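PDB 4NNC: OBCA, Oxalate Biosynthetic Component A from Burkholderia glumae, which combines an N-terminal domain with a TIM-barrel domain and, in this model, holds a cobalt ion, an oxalate ion and the ligand 2KQ. Local coordinates for residues T9-G14 / V222-T227; D52-V57 / Y190-K195; I273-T278 / P306-L311. All coordinates share one frame; numbering follows the deposited sequence.

Contacts 1 and 3 are two parallel strand pairings of one barrel, and contact 2 is an antiparallel pairing in a separate sheet. The barrel contacts have centres about 9 Å apart and adjoin each other, because strands 222-229 and 273-276 are neighbours; the backbone N of L225 lies 2.8 Å from O of N275. The centre of contact 2 lies about 27 Å from that of contact 1 and about 34 Å from that of contact 3. The extended ligand 2KQ ties the three together: K195 of contact 2 bonds to a phosphate oxygen of 2KQ, while the other end of the ligand reaches the cobalt ion of contact 1 and the serines S277 and S310 of contact 3.

Contact 1 of 3, residues T9-G14 / V222-T227. With CO (cobalt (II) ion), chain B; 2KQ ((3S)-3-[2-[3-[[(2R)-4-[[[(2R,3S,4R,5R)-5-(6-aminopurin-9-yl)-4-oxidanyl-3-phosphonooxy-oxolan-2-yl]methoxy-oxidanyl-phosphoryl]oxy-oxidanyl-phosphoryl]oxy-3,3-dimethyl-2-oxidanyl-butanoyl]amino]propanoylamino]ethylsulfanyl]-3-oxidanyl-butanoic acid), chain D; OXL (oxalate ion), chain C.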
# COMPACT_ATOMS: atom_id res chain seq x y z
N THR A 9 -1.33 -12.69 -5.70
CA THR A 9 -0.20 -12.27 -4.88
C THR A 9 -0.70 -11.30 -3.82
O THR A 9 -1.48 -10.40 -4.12
CB THR A 9 0.90 -11.60 -5.73
OG1 THR A 9 1.56 -12.61 -6.51
CG2 THR A 9 1.93 -10.89 -4.85
N ALA A 10 -0.28 -11.52 -2.58
CA ALA A 10 -0.54 -10.57 -1.50
C ALA A 10 0.72 -9.71 -1.26
O ALA A 10 1.82 -10.25 -1.15
CB ALA A 10 -0.92 -11.32 -0.23
N ALA A 11 0.54 -8.39 -1.17
CA ALA A 11 1.64 -7.48 -0.86
C ALA A 11 1.27 -6.63 0.35
O ALA A 11 0.71 -5.54 0.20
CB ALA A 11 1.94 -6.58 -2.06
N PRO A 12 1.57 -7.15 1.56
CA PRO A 12 1.11 -6.58 2.84
C PRO A 12 1.81 -5.30 3.36
O PRO A 12 1.20 -4.65 4.22
CB PRO A 12 1.37 -7.72 3.84
CG PRO A 12 1.50 -8.96 3.00
CD PRO A 12 2.17 -8.48 1.75
N ILE A 13 3.02 -4.96 2.90
CA ILE A 13 3.79 -3.91 3.57
C ILE A 13 4.22 -2.76 2.66
O ILE A 13 3.87 -1.59 2.89
CB ILE A 13 5.05 -4.46 4.28
CG1 ILE A 13 4.71 -5.70 5.11
CG2 ILE A 13 5.69 -3.39 5.16
CD1 ILE A 13 4.97 -7.02 4.40
N GLY A 14 5.02 -3.09 1.64
CA GLY A 14 5.51 -2.09 0.71
C GLY A 14 6.43 -1.04 1.30
O GLY A 14 6.93 -1.18 2.42
N VAL A 222 1.17 -16.39 -3.39
CA VAL A 222 2.48 -15.75 -3.29
C VAL A 222 2.34 -14.53 -2.38
O VAL A 222 1.32 -13.83 -2.42
CB VAL A 222 3.00 -15.33 -4.68
CG1 VAL A 222 4.33 -14.59 -4.58
CG2 VAL A 222 3.15 -16.54 -5.58
N VAL A 223 3.34 -14.30 -1.52
CA VAL A 223 3.34 -13.14 -0.63
C VAL A 223 4.59 -12.32 -0.89
O VAL A 223 5.72 -12.80 -0.70
CB VAL A 223 3.27 -13.54 0.86
CG1 VAL A 223 3.09 -12.30 1.74
CG2 VAL A 223 2.13 -14.51 1.11
N HIS A 224 4.40 -11.08 -1.34
CA HIS A 224 5.50 -10.19 -1.65
C HIS A 224 5.77 -9.34 -0.42
O HIS A 224 4.85 -8.69 0.10
CB HIS A 224 5.13 -9.32 -2.86
CG HIS A 224 6.08 -8.20 -3.11
ND1 HIS A 224 7.37 -8.40 -3.55
CD2 HIS A 224 5.92 -6.86 -3.01
CE1 HIS A 224 7.97 -7.23 -3.70
NE2 HIS A 224 7.11 -6.28 -3.38
N LEU A 225 7.02 -9.34 0.06
CA LEU A 225 7.37 -8.70 1.33
C LEU A 225 8.34 -7.52 1.24
O LEU A 225 9.26 -7.52 0.41
CB LEU A 225 7.98 -9.74 2.29
CG LEU A 225 7.07 -10.89 2.70
CD1 LEU A 225 7.81 -11.85 3.64
CD2 LEU A 225 5.78 -10.35 3.33
N HIS A 226 8.12 -6.54 2.12
CA HIS A 226 9.10 -5.50 2.43
C HIS A 226 9.33 -5.51 3.93
O HIS A 226 8.48 -5.98 4.69
CB HIS A 226 8.53 -4.11 2.11
CG HIS A 226 8.44 -3.81 0.65
ND1 HIS A 226 9.03 -2.69 0.10
CD2 HIS A 226 7.81 -4.45 -0.36
CE1 HIS A 226 8.77 -2.66 -1.20
NE2 HIS A 226 8.03 -3.71 -1.50
N THR A 227 10.47 -4.97 4.36
CA THR A 227 10.67 -4.65 5.77
C THR A 227 10.81 -3.13 5.97
O THR A 227 11.08 -2.40 5.01
CB THR A 227 11.88 -5.38 6.37
OG1 THR A 227 13.01 -5.26 5.49
CG2 THR A 227 11.54 -6.84 6.58
CO CO B . 7.27 -4.09 -3.34
C01 2KQ D . 0.40 5.12 -0.74
C02 2KQ D . -0.80 4.28 -1.20
C03 2KQ D . -0.56 2.73 -0.86
C04 2KQ D . -2.05 4.82 -0.49
O05 2KQ D . -3.16 4.07 -0.92
P06 2KQ D . -4.63 4.69 -0.88
O07 2KQ D . -5.63 3.56 -0.83
O08 2KQ D . -4.81 5.56 0.35
O09 2KQ D . -4.84 5.53 -2.22
P10 2KQ D . -4.52 7.08 -2.48
O11 2KQ D . -4.55 7.37 -3.95
O12 2KQ D . -3.13 7.39 -1.97
O13 2KQ D . -5.59 8.00 -1.72
C14 2KQ D . -5.43 9.43 -1.72
C15 2KQ D . -6.67 10.09 -1.30
O16 2KQ D . -7.84 9.54 -2.03
C17 2KQ D . -8.71 8.92 -1.07
N18 2KQ D . -9.16 7.69 -1.62
C19 2KQ D . -8.50 6.52 -1.69
N20 2KQ D . -9.27 5.60 -2.30
C21 2KQ D . -10.45 6.19 -2.64
C22 2KQ D . -11.62 5.75 -3.29
N23 2KQ D . -11.75 4.37 -3.76
N24 2KQ D . -12.63 6.62 -3.47
C25 2KQ D . -12.52 7.90 -3.04
N26 2KQ D . -11.42 8.35 -2.42
C27 2KQ D . -10.38 7.50 -2.21
C28 2KQ D . -7.93 8.76 0.17
O29 2KQ D . -8.76 8.89 1.33
C30 2KQ D . -6.97 9.87 0.15
O31 2KQ D . -7.58 11.05 0.71
P32 2KQ D . -6.78 12.49 0.69
O33 2KQ D . -6.60 12.99 -0.75
O34 2KQ D . -7.54 13.52 1.49
O35 2KQ D . -5.43 12.29 1.31
C36 2KQ D . -1.05 4.54 -2.73
O37 2KQ D . -1.28 5.87 -2.91
C38 2KQ D . 0.11 4.13 -3.65
O39 2KQ D . 1.17 4.75 -3.71
N40 2KQ D . -0.08 2.98 -4.52
C41 2KQ D . 0.99 2.65 -5.40
C42 2KQ D . 1.90 1.60 -4.77
C43 2KQ D . 3.08 1.16 -5.67
O44 2KQ D . 3.83 1.99 -6.19
N45 2KQ D . 3.26 -0.24 -5.91
C46 2KQ D . 4.35 -0.62 -6.75
C47 2KQ D . 5.23 -1.64 -6.05
S48 2KQ D . 6.39 -2.40 -7.17
C49 2KQ D . 7.19 -3.76 -6.35
C50 2KQ D . 6.67 -4.95 -6.96
O51 2KQ D . 6.85 -3.80 -4.98
C52 2KQ D . 8.73 -3.76 -6.64
C53 2KQ D . 9.67 -4.11 -5.52
O54 2KQ D . 9.25 -4.35 -4.35
O55 2KQ D . 10.90 -4.15 -5.78
C1 OXL C . 9.34 0.03 -4.79
C2 OXL C . 7.93 -0.38 -4.76
O1 OXL C . 9.96 0.13 -5.88
O2 OXL C . 7.05 0.35 -5.30
O3 OXL C . 9.90 0.25 -3.68
O4 OXL C . 7.63 -1.47 -4.17
O HOH W 1 4.74 -6.07 0.59
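T9 lies beside V222 at the start of a parallel strand pairing, with its OG1 against CB of V222 at 3.6 Å and its methyl CG2 turned to CB of H224. These three side chains share the inner face of the TIM barrel. A10 ties the backbones together: its N donates to O of V222 at 2.8 Å, and its O receives N of H224 at 2.7 Å. Its methyl lies on the other face with V223, where helix 205-217 packs.

At A11 the strand has ended, and CB sits at the edge of the H224 imidazole, close to CD2. P12 turns the chain: its CD rests 3.2 Å from O of H224, and its CG touches CG1 of V223, the two side chains crossing at about a right angle. The same carbonyl of H224 takes a bond from water 1, which accepts N of I13, bridging turn and strand end. The I13 side chain curls round the carbonyl O of H226 and puts CD1 on CD2 of L225 at 3.6 Å. G14 sets its CA over the face of the H226 ring, 3.4 Å from the centroid and 12° off the normal, a CH-pi contact.

H224 and H226, near the C-terminal end of their strand, bind the cobalt ion through NE2 at 2.2 Å and 2.0 Å respectively; E475 and 2KQ oxygens complete the site. With CG of H224 anti to the backbone N (chi1 169°), the ring leans obliquely toward that end, NE2 at the metal. N275 grips ND1 of H224, and N251 grips ND1 of H226. Each imidazole is thus held at both nitrogens; these second-shell bonds, and G14 over one face of H226, would limit ring rotation, consistent with holding NE2 toward the metal.

Contact 2 of 3, residues D52-V57 / Y190-K195; sequences DGWEVV and YWQAGK. With 2KQ ((3S)-3-[2-[3-[[(2R)-4-[[[(2R,3S,4R,5R)-5-(6-aminopurin-9-yl)-4-oxidanyl-3-phosphonooxy-oxolan-2-yl]methoxy-oxidanyl-phosphoryl]oxy-oxidanyl-phosphoryl]oxy-3,3-dimethyl-2-oxidanyl-butanoyl]amino]propanoylamino]ethylsulfanyl]-3-oxidanyl-butanoic acid), chain D.
Y190 runs side by side with V56, its CE2 4.0 Å from CG2 of the valine, while its CB meets CE3 of W54. Next comes W191, the hydrogen-bonded partner of E55 in this antiparallel pairing: N of E55 donates to O of W191 at 2.8 Å, and N of W191 returns to O of E55 at 2.9 Å. The indole follows the glutamate chain in the same direction, so that OE1 of E55 ends at the ring edge near CE3, with carboxylate and ring planes perpendicular. NE1 of W191 is hydrogen-bonded to OH of Y138. Q192 lays its CB over the six-membered ring of W54, 3.5 Å from the centroid and 9° off the normal. A bend at chi2 (48°) then brings OE1 back to accept N of G194 at 3.0 Å, and water 2 links that oxygen to N of K195. Beyond the turn, K195 extends NZ to O35 of 2KQ at 2.7 Å, a hydrogen bond to a phosphate.

Strand 189-192 is the middle strand of a three-stranded antiparallel sheet, between 27-29 and 54-57; helix 39-51 packs on W54 and Y190, helix 30-36 also touches Y190, and strand 242-246 meets W54.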
# COMPACT_ATOMS: atom_id res chain seq x y z
N ASP A 52 6.76 13.73 10.58
CA ASP A 52 6.00 12.51 10.74
C ASP A 52 4.65 12.55 10.03
O ASP A 52 3.86 11.61 10.13
CB ASP A 52 5.79 12.22 12.22
CG ASP A 52 5.45 10.77 12.48
OD1 ASP A 52 4.31 10.48 12.92
OD2 ASP A 52 6.33 9.92 12.21
N GLY A 53 4.38 13.66 9.33
CA GLY A 53 3.14 13.82 8.59
C GLY A 53 2.07 14.67 9.25
O GLY A 53 0.99 14.85 8.68
N TRP A 54 2.34 15.20 10.45
CA TRP A 54 1.38 16.08 11.10
C TRP A 54 1.28 17.39 10.33
O TRP A 54 2.29 17.88 9.82
CB TRP A 54 1.77 16.36 12.56
CG TRP A 54 1.63 15.16 13.44
CD1 TRP A 54 2.40 14.03 13.41
CD2 TRP A 54 0.66 14.96 14.48
NE1 TRP A 54 1.97 13.15 14.37
CE2 TRP A 54 0.91 13.69 15.04
CE3 TRP A 54 -0.38 15.74 14.99
CZ2 TRP A 54 0.14 13.17 16.08
CZ3 TRP A 54 -1.14 15.23 16.03
CH2 TRP A 54 -0.87 13.96 16.56
N GLU A 55 0.09 17.96 10.23
CA GLU A 55 -0.06 19.20 9.48
C GLU A 55 -0.73 20.30 10.29
O GLU A 55 -1.54 20.03 11.18
CB GLU A 55 -0.75 18.97 8.14
CG GLU A 55 -2.26 18.82 8.20
CD GLU A 55 -2.88 18.81 6.80
OE1 GLU A 55 -3.95 19.43 6.60
OE2 GLU A 55 -2.27 18.16 5.91
N VAL A 56 -0.37 21.55 10.00
CA VAL A 56 -0.92 22.68 10.72
C VAL A 56 -2.39 22.90 10.35
O VAL A 56 -2.74 22.93 9.16
CB VAL A 56 -0.11 23.96 10.47
CG1 VAL A 56 -0.58 25.07 11.38
CG2 VAL A 56 1.37 23.70 10.72
N VAL A 57 -3.25 23.02 11.37
CA VAL A 57 -4.66 23.32 11.15
C VAL A 57 -5.09 24.51 12.00
O VAL A 57 -4.64 24.65 13.15
CB VAL A 57 -5.60 22.11 11.46
CG1 VAL A 57 -5.50 21.04 10.38
CG2 VAL A 57 -5.30 21.52 12.84
N TYR A 190 -2.16 21.02 15.61
CA TYR A 190 -1.54 20.07 14.71
C TYR A 190 -2.39 18.82 14.54
O TYR A 190 -2.93 18.28 15.51
CB TYR A 190 -0.14 19.70 15.22
CG TYR A 190 0.81 20.87 15.23
CD1 TYR A 190 0.85 21.76 16.30
CD2 TYR A 190 1.68 21.09 14.16
CE1 TYR A 190 1.72 22.83 16.30
CE2 TYR A 190 2.56 22.16 14.16
CZ TYR A 190 2.57 23.02 15.24
OH TYR A 190 3.44 24.09 15.25
N TRP A 191 -2.48 18.35 13.30
CA TRP A 191 -3.35 17.24 12.94
C TRP A 191 -2.56 16.07 12.34
O TRP A 191 -1.74 16.27 11.43
CB TRP A 191 -4.39 17.70 11.91
CG TRP A 191 -5.31 16.60 11.46
CD1 TRP A 191 -5.82 15.59 12.22
CD2 TRP A 191 -5.82 16.40 10.13
NE1 TRP A 191 -6.63 14.78 11.45
CE2 TRP A 191 -6.64 15.26 10.17
CE3 TRP A 191 -5.67 17.09 8.92
CZ2 TRP A 191 -7.30 14.78 9.04
CZ3 TRP A 191 -6.33 16.61 7.80
CH2 TRP A 191 -7.14 15.46 7.87
N GLN A 192 -2.83 14.87 12.83
CA GLN A 192 -2.33 13.66 12.19
C GLN A 192 -3.37 13.14 11.19
O GLN A 192 -4.29 12.41 11.56
CB GLN A 192 -2.00 12.59 13.24
CG GLN A 192 -1.56 11.24 12.66
CD GLN A 192 -0.49 11.38 11.58
OE1 GLN A 192 -0.80 11.69 10.42
NE2 GLN A 192 0.77 11.16 11.96
N ALA A 193 -3.21 13.50 9.92
CA ALA A 193 -4.19 13.11 8.90
C ALA A 193 -4.35 11.59 8.73
O ALA A 193 -5.47 11.07 8.56
CB ALA A 193 -3.84 13.76 7.56
N GLY A 194 -3.23 10.87 8.77
CA GLY A 194 -3.26 9.46 8.44
C GLY A 194 -3.19 9.28 6.94
O GLY A 194 -3.64 8.27 6.39
N LYS A 195 -2.62 10.30 6.28
CA LYS A 195 -2.41 10.31 4.84
C LYS A 195 -1.55 9.12 4.44
O LYS A 195 -0.40 9.01 4.88
CB LYS A 195 -1.71 11.62 4.45
CG LYS A 195 -1.32 11.73 2.97
CD LYS A 195 -2.54 11.61 2.06
CE LYS A 195 -2.18 11.77 0.58
NZ LYS A 195 -3.37 11.63 -0.31
C01 2KQ D . 0.40 5.12 -0.74
C02 2KQ D . -0.80 4.28 -1.20
C03 2KQ D . -0.56 2.73 -0.86
C04 2KQ D . -2.05 4.82 -0.49
O05 2KQ D . -3.16 4.07 -0.92
P06 2KQ D . -4.63 4.69 -0.88
O07 2KQ D . -5.63 3.56 -0.83
O08 2KQ D . -4.81 5.56 0.35
O09 2KQ D . -4.84 5.53 -2.22
P10 2KQ D . -4.52 7.08 -2.48
O11 2KQ D . -4.55 7.37 -3.95
O12 2KQ D . -3.13 7.39 -1.97
O13 2KQ D . -5.59 8.00 -1.72
C14 2KQ D . -5.43 9.43 -1.72
C15 2KQ D . -6.67 10.09 -1.30
O16 2KQ D . -7.84 9.54 -2.03
C17 2KQ D . -8.71 8.92 -1.07
N18 2KQ D . -9.16 7.69 -1.62
C19 2KQ D . -8.50 6.52 -1.69
N20 2KQ D . -9.27 5.60 -2.30
C21 2KQ D . -10.45 6.19 -2.64
C22 2KQ D . -11.62 5.75 -3.29
N23 2KQ D . -11.75 4.37 -3.76
N24 2KQ D . -12.63 6.62 -3.47
C25 2KQ D . -12.52 7.90 -3.04
N26 2KQ D . -11.42 8.35 -2.42
C27 2KQ D . -10.38 7.50 -2.21
C28 2KQ D . -7.93 8.76 0.17
O29 2KQ D . -8.76 8.89 1.33
C30 2KQ D . -6.97 9.87 0.15
O31 2KQ D . -7.58 11.05 0.71
P32 2KQ D . -6.78 12.49 0.69
O33 2KQ D . -6.60 12.99 -0.75
O34 2KQ D . -7.54 13.52 1.49
O35 2KQ D . -5.43 12.29 1.31
C36 2KQ D . -1.05 4.54 -2.73
O37 2KQ D . -1.28 5.87 -2.91
C38 2KQ D . 0.11 4.13 -3.65
O39 2KQ D . 1.17 4.75 -3.71
N40 2KQ D . -0.08 2.98 -4.52
C41 2KQ D . 0.99 2.65 -5.40
C42 2KQ D . 1.90 1.60 -4.77
C43 2KQ D . 3.08 1.16 -5.67
O44 2KQ D . 3.83 1.99 -6.19
N45 2KQ D . 3.26 -0.24 -5.91
C46 2KQ D . 4.35 -0.62 -6.75
C47 2KQ D . 5.23 -1.64 -6.05
S48 2KQ D . 6.39 -2.40 -7.17
C49 2KQ D . 7.19 -3.76 -6.35
C50 2KQ D . 6.67 -4.95 -6.96
O51 2KQ D . 6.85 -3.80 -4.98
C52 2KQ D . 8.73 -3.76 -6.64
C53 2KQ D . 9.67 -4.11 -5.52
O54 2KQ D . 9.25 -4.35 -4.35
O55 2KQ D . 10.90 -4.15 -5.78
O HOH W 2 -0.92 12.28 7.54

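Contact 3 of 3, residues I273-T278 / P306-L311; sequences ILNLST and PEVASL. With 2KQ ((3S)-3-[2-[3-[[(2R)-4-[[[(2R,3S,4R,5R)-5-(6-aminopurin-9-yl)-4-oxidanyl-3-phosphonooxy-oxolan-2-yl]methoxy-oxidanyl-phosphoryl]oxy-oxidanyl-phosphoryl]oxy-3,3-dimethyl-2-oxidanyl-butanoyl]amino]propanoylamino]ethylsulfanyl]-3-oxidanyl-butanoic acid), chain D.
This is a parallel pairing of two neighbouring strands in the TIM barrel, 273-276 with 308-311, joined by a beta-alpha-beta connection that carries the short helix 291-294. The short segments run 27° apart, and the contact is buried throughout. Backbone bonds alternate in the parallel pattern: V308 N to L274 O, L276 N to V308 O, and S310 N to L276 O at 3.1 Å.

On the inner face, N275 meets V308, whose CG1 presses on CG of the asparagine amide at 3.6 Å. ND2 of that amide is hydrogen-bonded to E346, and OD1 is also engaged by a metal-binding histidine, so the amide spans from strand 222-229, next to its own, to strand 344-349, on the far side of 308-311. The outer face carries L276 and A309. There CD2 of L276 meets CG of P306 at 3.6 Å, the two side chains crossing at about a right angle, and helix 328-341 packs over A309.

At the start of the pairing, E307 folds back at chi2 and its OE1 accepts N of L274 at 3.1 Å, met from above the carboxylate plane. OE2 makes salt bridges with K266 and R520, consistent with a charged glutamate even in this buried setting.

The C-terminal ends of the strands open onto the ligand. S277 OG donates to O54 of 2KQ at 2.7 Å, and T278 OG1 donates to the carbonyl O of S310 at 2.8 Å, from above the carbonyl plane. S310 places its hydroxyl between its own backbone N and carbonyl carbon (chi1 65°), where OG accepts N of T278 at 3.1 Å in a nearly straight bond of 174° and donates to O55 of 2KQ at 2.7 Å.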
# COMPACT_ATOMS: atom_id res chain seq x y z
N ILE A 273 5.02 -19.14 -0.76
CA ILE A 273 5.96 -18.71 -1.79
C ILE A 273 6.29 -17.27 -1.43
O ILE A 273 5.47 -16.35 -1.64
CB ILE A 273 5.34 -18.81 -3.20
CG1 ILE A 273 4.88 -20.25 -3.47
CG2 ILE A 273 6.35 -18.34 -4.25
CD1 ILE A 273 4.02 -20.43 -4.73
N LEU A 274 7.46 -17.09 -0.83
CA LEU A 274 7.90 -15.77 -0.41
C LEU A 274 8.56 -15.05 -1.60
O LEU A 274 9.31 -15.66 -2.39
CB LEU A 274 8.84 -15.87 0.81
CG LEU A 274 8.18 -16.45 2.08
CD1 LEU A 274 9.04 -16.33 3.33
CD2 LEU A 274 6.84 -15.78 2.32
N ASN A 275 8.23 -13.77 -1.75
CA ASN A 275 8.72 -12.95 -2.85
C ASN A 275 9.30 -11.71 -2.16
O ASN A 275 8.57 -10.83 -1.71
CB ASN A 275 7.55 -12.61 -3.79
CG ASN A 275 7.90 -11.53 -4.83
OD1 ASN A 275 8.84 -10.75 -4.67
ND2 ASN A 275 7.09 -11.46 -5.89
N LEU A 276 10.63 -11.65 -2.07
CA LEU A 276 11.25 -10.60 -1.27
C LEU A 276 11.58 -9.38 -2.11
O LEU A 276 12.21 -9.51 -3.17
CB LEU A 276 12.50 -11.13 -0.57
CG LEU A 276 12.30 -11.68 0.84
CD1 LEU A 276 11.04 -12.53 0.98
CD2 LEU A 276 13.54 -12.44 1.32
N SER A 277 11.16 -8.21 -1.64
CA SER A 277 11.53 -6.96 -2.29
C SER A 277 13.03 -6.70 -2.14
O SER A 277 13.59 -6.80 -1.04
CB SER A 277 10.73 -5.78 -1.74
OG SER A 277 11.10 -4.58 -2.40
N THR A 278 13.66 -6.37 -3.26
CA THR A 278 15.07 -5.95 -3.31
C THR A 278 15.18 -4.45 -3.58
O THR A 278 16.28 -3.92 -3.81
CB THR A 278 15.77 -6.64 -4.46
OG1 THR A 278 15.10 -6.29 -5.67
CG2 THR A 278 15.73 -8.15 -4.28
N PRO A 306 14.77 -17.85 -0.50
CA PRO A 306 13.39 -17.44 -0.82
C PRO A 306 13.05 -17.84 -2.25
O PRO A 306 13.95 -17.84 -3.12
CB PRO A 306 13.45 -15.91 -0.71
CG PRO A 306 14.65 -15.62 0.18
CD PRO A 306 15.64 -16.71 -0.16
N GLU A 307 11.80 -18.22 -2.50
CA GLU A 307 11.43 -18.72 -3.82
C GLU A 307 11.61 -17.65 -4.89
O GLU A 307 12.14 -17.93 -5.97
CB GLU A 307 9.98 -19.21 -3.83
CG GLU A 307 9.74 -20.55 -3.12
CD GLU A 307 9.69 -20.42 -1.61
OE1 GLU A 307 9.65 -19.27 -1.08
OE2 GLU A 307 9.70 -21.48 -0.95
N VAL A 308 11.16 -16.43 -4.58
CA VAL A 308 11.09 -15.33 -5.55
C VAL A 308 11.69 -14.03 -4.97
O VAL A 308 11.68 -13.81 -3.75
CB VAL A 308 9.60 -15.11 -6.01
CG1 VAL A 308 9.46 -13.94 -6.99
CG2 VAL A 308 9.06 -16.38 -6.67
N ALA A 309 12.25 -13.19 -5.85
CA ALA A 309 12.67 -11.84 -5.46
C ALA A 309 12.46 -10.85 -6.62
O ALA A 309 12.62 -11.20 -7.79
CB ALA A 309 14.11 -11.84 -5.00
N SER A 310 12.13 -9.61 -6.29
CA SER A 310 11.89 -8.62 -7.33
C SER A 310 13.18 -8.26 -8.04
O SER A 310 14.27 -8.26 -7.46
CB SER A 310 11.18 -7.37 -6.77
OG SER A 310 11.99 -6.67 -5.85
N LEU A 311 13.03 -7.97 -9.33
CA LEU A 311 14.15 -7.56 -10.16
C LEU A 311 13.64 -6.60 -11.24
O LEU A 311 12.74 -6.93 -12.01
CB LEU A 311 14.85 -8.79 -10.78
CG LEU A 311 16.19 -8.51 -11.49
CD1 LEU A 311 17.14 -9.71 -11.39
CD2 LEU A 311 15.96 -8.14 -12.95
C01 2KQ D . 0.40 5.12 -0.74
C02 2KQ D . -0.80 4.28 -1.20
C03 2KQ D . -0.56 2.73 -0.86
C04 2KQ D . -2.05 4.82 -0.49
O05 2KQ D . -3.16 4.07 -0.92
P06 2KQ D . -4.63 4.69 -0.88
O07 2KQ D . -5.63 3.56 -0.83
O08 2KQ D . -4.81 5.56 0.35
O09 2KQ D . -4.84 5.53 -2.22
P10 2KQ D . -4.52 7.08 -2.48
O11 2KQ D . -4.55 7.37 -3.95
O12 2KQ D . -3.13 7.39 -1.97
O13 2KQ D . -5.59 8.00 -1.72
C14 2KQ D . -5.43 9.43 -1.72
C15 2KQ D . -6.67 10.09 -1.30
O16 2KQ D . -7.84 9.54 -2.03
C17 2KQ D . -8.71 8.92 -1.07
N18 2KQ D . -9.16 7.69 -1.62
C19 2KQ D . -8.50 6.52 -1.69
N20 2KQ D . -9.27 5.60 -2.30
C21 2KQ D . -10.45 6.19 -2.64
C22 2KQ D . -11.62 5.75 -3.29
N23 2KQ D . -11.75 4.37 -3.76
N24 2KQ D . -12.63 6.62 -3.47
C25 2KQ D . -12.52 7.90 -3.04
N26 2KQ D . -11.42 8.35 -2.42
C27 2KQ D . -10.38 7.50 -2.21
C28 2KQ D . -7.93 8.76 0.17
O29 2KQ D . -8.76 8.89 1.33
C30 2KQ D . -6.97 9.87 0.15
O31 2KQ D . -7.58 11.05 0.71
P32 2KQ D . -6.78 12.49 0.69
O33 2KQ D . -6.60 12.99 -0.75
O34 2KQ D . -7.54 13.52 1.49
O35 2KQ D . -5.43 12.29 1.31
C36 2KQ D . -1.05 4.54 -2.73
O37 2KQ D . -1.28 5.87 -2.91
C38 2KQ D . 0.11 4.13 -3.65
O39 2KQ D . 1.17 4.75 -3.71
N40 2KQ D . -0.08 2.98 -4.52
C41 2KQ D . 0.99 2.65 -5.40
C42 2KQ D . 1.90 1.60 -4.77
C43 2KQ D . 3.08 1.16 -5.67
O44 2KQ D . 3.83 1.99 -6.19
N45 2KQ D . 3.26 -0.24 -5.91
C46 2KQ D . 4.35 -0.62 -6.75
C47 2KQ D . 5.23 -1.64 -6.05
S48 2KQ D . 6.39 -2.40 -7.17
C49 2KQ D . 7.19 -3.76 -6.35
C50 2KQ D . 6.67 -4.95 -6.96
O51 2KQ D . 6.85 -3.80 -4.98
C52 2KQ D . 8.73 -3.76 -6.64
C53 2KQ D . 9.67 -4.11 -5.52
O54 2KQ D . 9.25 -4.35 -4.35
O55 2KQ D . 10.90 -4.15 -5.78